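PDB 4R7K: hypothetical protein jhp0584 from Helicobacter pylori J99, which is of unknown function but belongs to the SRPBCC superfamily, whose helix-grip fold commonly encloses a pocket for hydrophobic ligands. Local coordinates for residues A[31-36]-A[154-159]; A[107-112]-A[119-124]; A[41-46]-A[158-163]; A[48-53]-A[181-186]. All coordinates share one frame; numbering follows the deposited sequence.

Interaction 1: residues A[31-36]-A[154-159]; sequences IRWPKK and LTQESQ
Apolar packing and a water bridge join the loop 31-36, through Ile31 and Trp33, to one face of strand 150-160 in the antiparallel sheet. No direct hydrogen bond links the two segments. On the strand, Leu154, Gln156 and Ser158, the alternate residues turned toward the loop, carry the contact. Gln156 is central. Its CB lies in the plane of the Trp33 ring at the benzo edge, 3.6 Å from Trp33 CZ2, and its OE1 reaches the same edge, with the amide and ring planes 30° apart. Its extended chain runs past Ile31 in the opposite direction, and Gln156 OE1 comes within 3.4 Å of Ile31 CD1. A water closes this end: it accepts from Ile31 N at 3.0 Å and donates to Gln156 OE1 at 2.8 Å, tying the loop backbone to the amide. The other end of that amide, NE2, is bonded to Ser47, which limits its rotation. Ile31 uses both branches: CD1 meets Leu154 CD2 at 4.0 Å, while CG2, anti to the backbone N, sits 3.5 Å above one face of the Trp33 ring. Farther along, Trp33 CZ3 approaches Ser158 CB at 3.8 Å, and the Ser158 hydroxyl bonds to Trp37 O. Trp33 also packs on Phe45 of strand 44-53 and on Ile38 and Pro39 of its own loop. Thr155 and Glu157, pointing from the other face of strand 150-160, touch helix 174-190, placing the loop and that helix on opposite faces of the sheet.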
# COMPACT_ATOMS: atom_id res chain seq x y z
N ILE A 31 20.92 13.43 -8.11
CA ILE A 31 20.18 14.67 -8.24
C ILE A 31 20.90 15.85 -7.61
O ILE A 31 21.49 15.71 -6.54
CB ILE A 31 18.79 14.50 -7.60
CG1 ILE A 31 17.96 13.66 -8.56
CG2 ILE A 31 18.13 15.88 -7.41
CD1 ILE A 31 16.66 13.13 -8.02
N ARG A 32 20.89 16.99 -8.31
CA ARG A 32 21.50 18.23 -7.78
C ARG A 32 20.40 19.01 -7.04
O ARG A 32 19.45 19.46 -7.66
CB ARG A 32 22.08 19.08 -8.89
CG ARG A 32 23.09 18.37 -9.77
CD ARG A 32 23.73 19.31 -10.80
NE ARG A 32 24.76 18.61 -11.55
CZ ARG A 32 24.77 18.39 -12.87
NH1 ARG A 32 23.83 18.91 -13.67
NH2 ARG A 32 25.79 17.71 -13.40
N TRP A 33 20.52 19.15 -5.72
CA TRP A 33 19.48 19.84 -4.93
C TRP A 33 19.81 21.29 -4.58
O TRP A 33 20.91 21.57 -4.12
CB TRP A 33 19.27 19.14 -3.56
CG TRP A 33 18.82 17.73 -3.67
CD1 TRP A 33 19.60 16.65 -3.70
CD2 TRP A 33 17.45 17.24 -3.78
NE1 TRP A 33 18.85 15.51 -3.83
CE2 TRP A 33 17.52 15.85 -3.91
CE3 TRP A 33 16.20 17.85 -3.83
CZ2 TRP A 33 16.40 15.06 -4.04
CZ3 TRP A 33 15.09 17.07 -3.94
CH2 TRP A 33 15.19 15.70 -4.06
N PRO A 34 18.85 22.20 -4.75
CA PRO A 34 19.11 23.52 -4.22
C PRO A 34 19.26 23.37 -2.70
O PRO A 34 18.68 22.45 -2.11
CB PRO A 34 17.86 24.32 -4.63
CG PRO A 34 17.24 23.55 -5.74
CD PRO A 34 17.56 22.12 -5.47
N LYS A 35 20.04 24.26 -2.08
CA LYS A 35 20.35 24.20 -0.66
C LYS A 35 19.12 24.01 0.23
O LYS A 35 19.11 23.19 1.14
CB LYS A 35 21.04 25.49 -0.23
CG LYS A 35 21.50 25.49 1.21
CD LYS A 35 21.92 26.87 1.63
CE LYS A 35 22.41 26.86 3.05
NZ LYS A 35 22.80 28.24 3.42
N LYS A 36 18.09 24.78 -0.08
CA LYS A 36 16.82 24.76 0.62
C LYS A 36 16.10 23.41 0.67
O LYS A 36 15.30 23.17 1.58
CB LYS A 36 15.95 25.80 -0.09
CG LYS A 36 14.50 25.83 0.28
CD LYS A 36 13.82 26.99 -0.42
CE LYS A 36 12.34 26.99 -0.08
NZ LYS A 36 11.60 28.09 -0.77
N LEU A 154 15.02 7.64 -11.69
CA LEU A 154 15.11 7.99 -10.29
C LEU A 154 14.27 9.20 -10.08
O LEU A 154 14.46 10.20 -10.80
CB LEU A 154 16.55 8.34 -9.91
CG LEU A 154 16.81 8.89 -8.48
CD1 LEU A 154 16.62 7.83 -7.42
CD2 LEU A 154 18.21 9.45 -8.36
N THR A 155 13.35 9.13 -9.12
CA THR A 155 12.59 10.28 -8.76
C THR A 155 12.60 10.48 -7.22
O THR A 155 12.38 9.55 -6.42
CB THR A 155 11.18 10.28 -9.36
OG1 THR A 155 10.62 11.59 -9.20
CG2 THR A 155 10.29 9.26 -8.68
N GLN A 156 12.86 11.72 -6.82
CA GLN A 156 12.99 12.08 -5.42
C GLN A 156 12.31 13.38 -5.18
O GLN A 156 12.37 14.28 -6.01
CB GLN A 156 14.46 12.17 -5.00
CG GLN A 156 15.24 10.90 -5.19
CD GLN A 156 16.68 10.98 -4.72
OE1 GLN A 156 17.37 11.99 -4.89
NE2 GLN A 156 17.14 9.90 -4.13
N GLU A 157 11.62 13.49 -4.04
CA GLU A 157 10.91 14.71 -3.70
C GLU A 157 11.22 15.08 -2.24
O GLU A 157 11.21 14.22 -1.33
CB GLU A 157 9.38 14.54 -3.85
CG GLU A 157 8.58 15.79 -3.52
CD GLU A 157 7.10 15.72 -3.96
OE1 GLU A 157 6.25 16.17 -3.18
OE2 GLU A 157 6.77 15.20 -5.05
N SER A 158 11.43 16.38 -2.05
CA SER A 158 11.69 16.99 -0.76
C SER A 158 10.53 17.95 -0.52
O SER A 158 10.18 18.74 -1.41
CB SER A 158 13.04 17.74 -0.85
OG SER A 158 13.38 18.38 0.38
N GLN A 159 9.96 17.92 0.68
CA GLN A 159 8.77 18.66 1.00
C GLN A 159 8.93 19.47 2.30
O GLN A 159 9.55 18.99 3.28
CB GLN A 159 7.60 17.70 1.20
CG GLN A 159 7.33 16.71 0.09
CD GLN A 159 6.12 15.80 0.37
OE1 GLN A 159 5.88 15.39 1.49
NE2 GLN A 159 5.36 15.47 -0.68
O HOH W 1 19.93 11.58 -5.95

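Interaction 2: residues A[107-112]-A[119-124]; sequences AEVEEF and LRLAWR
A beta hairpin joins strands 103-114 and 118-126, and segments 107-112 and 119-124 form an antiparallel part of it interrupted by a classic beta bulge. Glu110 and Glu111 both face Ala122, whose carbonyl oxygen accepts two bonds from the same face of its plane: Glu110 N at 2.8 Å and a longer one from Glu111 N at 3.2 Å. Ala122 N returns a bond to Glu111 O. Before the bulge, Glu108 and Arg124 form a hydrogen-bonded pair; beyond it, Phe112 and Leu121 form a non-hydrogen-bonded pair. Val109, Phe112, Leu121 and Trp123 share one face. There Val109 CG1 meets Leu121 CD1 at 3.9 Å, their side chains crossing at about a right angle. The same Leu121 methyl lies at the edge of the Phe112 ring, in its plane, 4.0 Å from Phe112 CD1, while Leu119 CD1 reaches Phe112 CE1 obliquely. Helix 57-65 covers Leu119 and Leu121, and Trp123 joins an aromatic cluster with Trp70, Phe96, His139 and Trp141.

Glu108, Glu111, Ala122 and Arg124 turn to the other face; Glu110 and Arg120 add charge beside them. Glu111 OE2 accepts from a water at 2.6 Å, and that water accepts from Arg120 NH1, which also bonds to Ala30 O. Arg124 bends at chi3 (56°), bringing its NE to Glu110, while its NH2 forms a salt bridge with Glu136. A second water donates to Glu110 OE2 and accepts from Arg124 NH1. In the direct salt bridge, Arg124 NE meets Glu110 OE2 at 3.1 Å, with the oxygen in the guanidinium plane but the nitrogen 50° out of the carboxylate plane.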
# COMPACT_ATOMS: atom_id res chain seq x y z
N ALA A 107 2.95 24.72 -10.14
CA ALA A 107 4.36 24.33 -10.26
C ALA A 107 5.14 25.15 -11.24
O ALA A 107 4.57 25.82 -12.10
CB ALA A 107 4.44 22.86 -10.65
N GLU A 108 6.46 25.07 -11.12
CA GLU A 108 7.37 25.77 -12.01
C GLU A 108 8.66 24.96 -12.15
O GLU A 108 9.27 24.58 -11.17
CB GLU A 108 7.67 27.18 -11.51
CG GLU A 108 8.62 27.95 -12.41
CD GLU A 108 8.65 29.45 -12.13
OE1 GLU A 108 7.57 30.08 -12.14
OE2 GLU A 108 9.75 30.01 -11.98
N VAL A 109 9.03 24.65 -13.38
CA VAL A 109 10.26 23.89 -13.64
C VAL A 109 11.45 24.75 -13.25
O VAL A 109 11.53 25.91 -13.64
CB VAL A 109 10.36 23.45 -15.11
CG1 VAL A 109 11.62 22.63 -15.34
CG2 VAL A 109 9.15 22.62 -15.46
N GLU A 110 12.32 24.18 -12.41
CA GLU A 110 13.52 24.86 -11.93
C GLU A 110 14.82 24.24 -12.46
O GLU A 110 15.91 24.81 -12.31
CB GLU A 110 13.51 24.94 -10.38
CG GLU A 110 12.43 25.89 -9.83
CD GLU A 110 12.68 26.36 -8.41
OE1 GLU A 110 13.48 25.75 -7.66
OE2 GLU A 110 12.07 27.37 -8.01
N GLU A 111 14.72 23.09 -13.11
CA GLU A 111 15.89 22.42 -13.65
C GLU A 111 15.51 21.64 -14.86
O GLU A 111 14.57 20.85 -14.82
CB GLU A 111 16.52 21.46 -12.64
CG GLU A 111 17.70 20.69 -13.20
CD GLU A 111 18.13 19.55 -12.30
OE1 GLU A 111 17.21 18.78 -11.92
OE2 GLU A 111 19.36 19.42 -12.03
N PHE A 112 16.24 21.86 -15.94
CA PHE A 112 16.03 21.10 -17.15
C PHE A 112 17.34 21.00 -17.93
O PHE A 112 17.85 22.00 -18.45
CB PHE A 112 14.95 21.71 -18.06
CG PHE A 112 14.80 20.96 -19.35
CD1 PHE A 112 14.11 19.77 -19.37
CD2 PHE A 112 15.41 21.40 -20.50
CE1 PHE A 112 14.01 19.03 -20.52
CE2 PHE A 112 15.31 20.66 -21.67
CZ PHE A 112 14.62 19.47 -21.67
N LEU A 119 18.77 12.80 -18.53
CA LEU A 119 17.86 13.90 -18.33
C LEU A 119 17.84 14.23 -16.85
O LEU A 119 17.68 13.35 -16.01
CB LEU A 119 16.42 13.52 -18.73
CG LEU A 119 15.35 14.53 -18.27
CD1 LEU A 119 15.54 15.84 -19.00
CD2 LEU A 119 13.92 14.02 -18.51
N ARG A 120 17.94 15.50 -16.56
CA ARG A 120 17.70 16.03 -15.23
C ARG A 120 16.55 17.02 -15.34
O ARG A 120 16.61 18.01 -16.09
CB ARG A 120 18.94 16.71 -14.69
CG ARG A 120 20.05 15.72 -14.37
CD ARG A 120 21.37 16.47 -14.16
NE ARG A 120 22.48 15.59 -13.82
CZ ARG A 120 22.72 15.16 -12.59
NH1 ARG A 120 21.92 15.48 -11.60
NH2 ARG A 120 23.75 14.37 -12.36
N LEU A 121 15.50 16.77 -14.58
CA LEU A 121 14.32 17.60 -14.64
C LEU A 121 13.76 17.77 -13.23
O LEU A 121 13.72 16.82 -12.47
CB LEU A 121 13.25 16.93 -15.51
CG LEU A 121 11.83 17.54 -15.49
CD1 LEU A 121 11.87 18.86 -16.21
CD2 LEU A 121 10.88 16.60 -16.21
N ALA A 122 13.44 18.99 -12.85
CA ALA A 122 12.84 19.21 -11.54
C ALA A 122 11.90 20.40 -11.54
O ALA A 122 12.12 21.35 -12.29
CB ALA A 122 13.91 19.39 -10.47
N TRP A 123 10.86 20.32 -10.72
CA TRP A 123 9.95 21.43 -10.51
C TRP A 123 9.68 21.66 -9.04
O TRP A 123 9.70 20.71 -8.20
CB TRP A 123 8.63 21.23 -11.23
CG TRP A 123 7.82 20.03 -10.82
CD1 TRP A 123 7.00 19.92 -9.73
CD2 TRP A 123 7.66 18.81 -11.56
NE1 TRP A 123 6.40 18.70 -9.72
CE2 TRP A 123 6.77 18.01 -10.84
CE3 TRP A 123 8.21 18.33 -12.75
CZ2 TRP A 123 6.44 16.71 -11.25
CZ3 TRP A 123 7.87 17.05 -13.17
CH2 TRP A 123 6.98 16.26 -12.43
N ARG A 124 9.43 22.93 -8.72
CA ARG A 124 8.99 23.34 -7.41
C ARG A 124 7.48 23.34 -7.51
O ARG A 124 6.91 23.77 -8.53
CB ARG A 124 9.54 24.71 -7.03
CG ARG A 124 9.20 25.13 -5.59
CD ARG A 124 9.92 26.41 -5.20
NE ARG A 124 9.63 27.49 -6.13
CZ ARG A 124 8.62 28.35 -6.02
NH1 ARG A 124 8.45 29.29 -6.94
NH2 ARG A 124 7.78 28.28 -4.99
O HOH W 2 9.95 28.80 -9.27
O HOH W 3 19.67 17.09 -10.89

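Interaction 3: residues A[41-46]-A[158-163]; sequences ETDNFV and SQSGVP
Asp43 OD2 accepts from Gly161 N at 2.9 Å in a nearly straight bond (175°), met on the anti side of the carboxylate; CG, anti to the carbonyl carbon (chi1 -66°), turns the acid there. Gly161 is the N-cap residue of helix 162-169, so Asp43 ties the residue just before strand 44-53 to the strand-helix junction; a water donates to the same oxygen and also bonds to Ser160 OG. Asn44 ND2 donates to Gln159 OE1 at 2.8 Å, from above the carbonyl plane, the two amide planes 60° apart; Gln159 NE2 bonds to Glu157 OE1, so both ends of that amide are used. In the backbone, Asp43 and Asn44 both face Gln159 in a classic beta bulge. Gln159 O accepts from Asp43 N at 2.8 Å and from Asn44 N at 3.2 Å, while Gln159 N bonds to Asn44 O. Thr42 OG1 and Ser158 OG, the latter also bonded to Trp37 O, are hydrogen-bonded at 2.8 Å. Outside the bonds, Thr42 CG2 lies against Ser158 OG (3.2 Å) and Ser160 OG (3.5 Å). Asp43 and Gln159 touch Ala164 of helix 162-169, and Asn44, Val46 and Gln159 rest on Met175 of helix 174-190.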
# COMPACT_ATOMS: atom_id res chain seq x y z
N GLU A 41 17.12 17.96 5.29
CA GLU A 41 17.01 19.34 5.82
C GLU A 41 15.56 19.86 5.73
O GLU A 41 15.31 20.99 6.10
CB GLU A 41 17.93 20.29 5.07
CG GLU A 41 19.41 19.89 5.11
CD GLU A 41 20.04 20.13 6.47
OE1 GLU A 41 19.45 20.90 7.26
OE2 GLU A 41 21.14 19.56 6.74
N THR A 42 14.62 19.06 5.22
CA THR A 42 13.22 19.46 5.10
C THR A 42 12.31 18.57 5.98
O THR A 42 12.78 17.91 6.93
CB THR A 42 12.77 19.48 3.64
OG1 THR A 42 12.88 18.18 3.10
CG2 THR A 42 13.63 20.44 2.82
N ASP A 43 11.02 18.52 5.67
CA ASP A 43 10.04 17.84 6.52
C ASP A 43 9.67 16.45 6.05
O ASP A 43 9.17 15.65 6.83
CB ASP A 43 8.79 18.73 6.65
CG ASP A 43 9.09 20.05 7.39
OD1 ASP A 43 9.70 19.97 8.48
OD2 ASP A 43 8.72 21.14 6.89
N ASN A 44 9.92 16.16 4.78
CA ASN A 44 9.69 14.84 4.23
C ASN A 44 10.58 14.66 3.00
O ASN A 44 10.82 15.63 2.25
CB ASN A 44 8.22 14.66 3.89
CG ASN A 44 7.84 13.21 3.58
OD1 ASN A 44 8.44 12.26 4.10
ND2 ASN A 44 6.80 13.04 2.77
N PHE A 45 11.05 13.42 2.82
CA PHE A 45 11.88 13.03 1.73
C PHE A 45 11.38 11.69 1.22
O PHE A 45 11.15 10.75 1.99
CB PHE A 45 13.34 12.97 2.16
CG PHE A 45 14.26 12.37 1.13
CD1 PHE A 45 14.46 13.01 -0.09
CD2 PHE A 45 14.89 11.16 1.36
CE1 PHE A 45 15.30 12.48 -1.04
CE2 PHE A 45 15.70 10.59 0.38
CZ PHE A 45 15.93 11.26 -0.80
N VAL A 46 11.18 11.62 -0.09
CA VAL A 46 10.69 10.41 -0.73
C VAL A 46 11.65 10.03 -1.85
O VAL A 46 12.10 10.91 -2.58
CB VAL A 46 9.32 10.71 -1.37
CG1 VAL A 46 8.67 9.43 -1.85
CG2 VAL A 46 8.43 11.44 -0.38
N SER A 158 11.43 16.38 -2.05
CA SER A 158 11.69 16.99 -0.76
C SER A 158 10.53 17.95 -0.52
O SER A 158 10.18 18.74 -1.41
CB SER A 158 13.04 17.74 -0.85
OG SER A 158 13.38 18.38 0.38
N GLN A 159 9.96 17.92 0.68
CA GLN A 159 8.77 18.66 1.00
C GLN A 159 8.93 19.47 2.30
O GLN A 159 9.55 18.99 3.28
CB GLN A 159 7.60 17.70 1.20
CG GLN A 159 7.33 16.71 0.09
CD GLN A 159 6.12 15.80 0.37
OE1 GLN A 159 5.88 15.39 1.49
NE2 GLN A 159 5.36 15.47 -0.68
N SER A 160 8.35 20.65 2.30
CA SER A 160 8.38 21.52 3.47
C SER A 160 6.97 22.03 3.82
O SER A 160 6.20 22.42 2.94
CB SER A 160 9.31 22.71 3.24
OG SER A 160 10.65 22.25 3.08
N GLY A 161 6.69 22.09 5.12
CA GLY A 161 5.41 22.58 5.61
C GLY A 161 4.83 21.60 6.59
O GLY A 161 5.29 20.45 6.68
N VAL A 162 3.81 22.05 7.33
CA VAL A 162 3.19 21.21 8.33
C VAL A 162 2.55 19.96 7.73
O VAL A 162 2.63 18.91 8.33
CB VAL A 162 2.18 21.99 9.21
CG1 VAL A 162 1.37 21.05 10.08
CG2 VAL A 162 2.91 23.00 10.09
N PRO A 163 1.95 20.05 6.52
CA PRO A 163 1.40 18.81 5.98
C PRO A 163 2.47 17.77 5.62
O PRO A 163 2.17 16.58 5.61
CB PRO A 163 0.66 19.27 4.72
CG PRO A 163 0.33 20.71 4.99
CD PRO A 163 1.52 21.22 5.74
O HOH W 4 11.18 22.29 5.62

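Interaction 4: residues A[48-53]-A[181-186]; sequences NEVIVK and AWLDGL
Apolar packing carries this contact, with Leu183 on helix 174-190 meeting Asn48 and Val50, the alternate residues that strand 44-53 turns toward it. Leu183 CG is anti to the carbonyl carbon (chi1 -61°), and its CD1 branch reaches the strand at 3.7 Å from Asn48 CB. The same methyl lies over the backbone, 3.6 Å from Glu49 N. At its base, Leu183 CB faces Val50 CG1 at 4.1 Å, as the two side chains slide past each other in opposite directions. Val50 CG1 also meets the carboxylate of Asp184, where the nearest atom, OD1, is 4.0 Å away.

Polar links lie beside this packing: no hydrogen bond crosses between the two segments, but Asn48 ND2 bonds to Gln180 OE1 and Leu176 O, three and seven residues before Leu183 on the same helix. Glu49, which points to the other face, pairs with Arg152 and bonds to Ser47 of the second subunit.

The axes of the short segments run 8.7 Å apart at closest, with only 22° between their directions. Leu183 also touches Ile153 and Trp141, so the helix spans neighbouring strands. A long C-terminal helix laid against an antiparallel sheet is characteristic of the helix-grip fold of the SRPBCC superfamily.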
# COMPACT_ATOMS: atom_id res chain seq x y z
N ASN A 48 12.20 6.98 -4.98
CA ASN A 48 11.79 5.84 -5.74
C ASN A 48 12.72 5.67 -6.96
O ASN A 48 13.20 6.66 -7.53
CB ASN A 48 10.35 6.02 -6.24
CG ASN A 48 9.35 6.14 -5.11
OD1 ASN A 48 9.16 7.19 -4.53
ND2 ASN A 48 8.68 5.06 -4.83
N GLU A 49 12.92 4.43 -7.40
CA GLU A 49 13.77 4.15 -8.50
C GLU A 49 13.44 2.80 -9.16
O GLU A 49 13.13 1.81 -8.48
CB GLU A 49 15.20 4.07 -7.98
CG GLU A 49 16.25 3.86 -9.00
CD GLU A 49 17.63 3.60 -8.39
OE1 GLU A 49 17.73 3.34 -7.16
OE2 GLU A 49 18.63 3.66 -9.15
N VAL A 50 13.49 2.79 -10.48
CA VAL A 50 13.36 1.59 -11.29
C VAL A 50 14.54 1.51 -12.25
O VAL A 50 15.12 2.51 -12.64
CB VAL A 50 12.05 1.52 -12.07
CG1 VAL A 50 10.86 1.33 -11.12
CG2 VAL A 50 11.88 2.73 -12.96
N ILE A 51 14.90 0.29 -12.64
CA ILE A 51 15.95 0.08 -13.63
C ILE A 51 15.38 -1.01 -14.46
O ILE A 51 15.08 -2.11 -13.93
CB ILE A 51 17.28 -0.30 -13.02
CG1 ILE A 51 17.85 0.91 -12.25
CG2 ILE A 51 18.26 -0.71 -14.12
CD1 ILE A 51 19.12 0.60 -11.45
N VAL A 52 15.19 -0.69 -15.74
CA VAL A 52 14.52 -1.59 -16.66
C VAL A 52 15.29 -1.83 -17.95
O VAL A 52 15.79 -0.90 -18.61
CB VAL A 52 13.14 -1.02 -17.04
CG1 VAL A 52 12.34 -2.05 -17.85
CG2 VAL A 52 12.37 -0.62 -15.79
N LYS A 53 15.28 -3.10 -18.36
CA LYS A 53 16.00 -3.58 -19.54
C LYS A 53 15.16 -3.39 -20.78
O LYS A 53 13.97 -3.61 -20.75
CB LYS A 53 16.30 -5.07 -19.34
CG LYS A 53 17.08 -5.81 -20.44
CD LYS A 53 18.57 -5.64 -20.30
CE LYS A 53 19.30 -6.68 -21.15
NZ LYS A 53 20.77 -6.49 -21.07
N ALA A 181 3.90 4.23 -8.29
CA ALA A 181 2.88 4.06 -9.34
C ALA A 181 3.19 4.93 -10.56
O ALA A 181 2.91 4.53 -11.70
CB ALA A 181 1.48 4.36 -8.81
N TRP A 182 3.76 6.12 -10.33
CA TRP A 182 4.14 7.03 -11.41
C TRP A 182 5.22 6.34 -12.23
O TRP A 182 5.09 6.23 -13.46
CB TRP A 182 4.71 8.36 -10.89
CG TRP A 182 4.69 9.48 -11.93
CD1 TRP A 182 4.87 9.37 -13.28
CD2 TRP A 182 4.59 10.90 -11.66
NE1 TRP A 182 4.79 10.60 -13.87
CE2 TRP A 182 4.62 11.56 -12.90
CE3 TRP A 182 4.39 11.66 -10.49
CZ2 TRP A 182 4.51 12.95 -13.02
CZ3 TRP A 182 4.27 13.05 -10.61
CH2 TRP A 182 4.32 13.67 -11.86
N LEU A 183 6.25 5.81 -11.56
CA LEU A 183 7.33 5.12 -12.27
C LEU A 183 6.86 3.87 -12.99
O LEU A 183 7.23 3.65 -14.14
CB LEU A 183 8.49 4.73 -11.33
CG LEU A 183 9.23 5.84 -10.60
CD1 LEU A 183 10.35 5.24 -9.82
CD2 LEU A 183 9.83 6.84 -11.57
N ASP A 184 6.02 3.06 -12.33
CA ASP A 184 5.57 1.82 -12.96
C ASP A 184 4.73 2.15 -14.19
O ASP A 184 4.81 1.45 -15.21
CB ASP A 184 4.80 0.94 -11.98
CG ASP A 184 5.70 0.37 -10.85
OD1 ASP A 184 6.95 0.36 -10.97
OD2 ASP A 184 5.12 -0.08 -9.86
N GLY A 185 3.93 3.21 -14.10
CA GLY A 185 3.11 3.62 -15.21
C GLY A 185 3.94 4.13 -16.37
O GLY A 185 3.69 3.79 -17.53
N LEU A 186 4.91 4.96 -16.05
CA LEU A 186 5.83 5.52 -17.07
C LEU A 186 6.54 4.40 -17.84
O LEU A 186 6.65 4.43 -19.06
CB LEU A 186 6.82 6.44 -16.36
CG LEU A 186 7.93 7.09 -17.16
CD1 LEU A 186 7.39 7.82 -18.38
CD2 LEU A 186 8.66 8.06 -16.26

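Overall arrangement
All four contacts reach one antiparallel sheet. Interactions 1 and 3 share Ser158 and Gln159, their centres about 11 Å apart, and are joined by the backbone pairing of Glu157 with Val46. Interaction 4 continues along strand 44-53, about 22 Å from interaction 3 between centres, and meets interaction 1 through the Thr155 and Asn48 backbones. Interaction 2 lies on the hairpin across the sheet, within the chain loops closed by the other three. It touches interaction 1 where Arg32 packs on Arg120, and interaction 4 where Trp123 CZ2 meets Trp182 CH2 at 3.8 Å. That tryptophan contact lies between sheet and C-terminal helix, where SRPBCC relatives commonly hold their pocket.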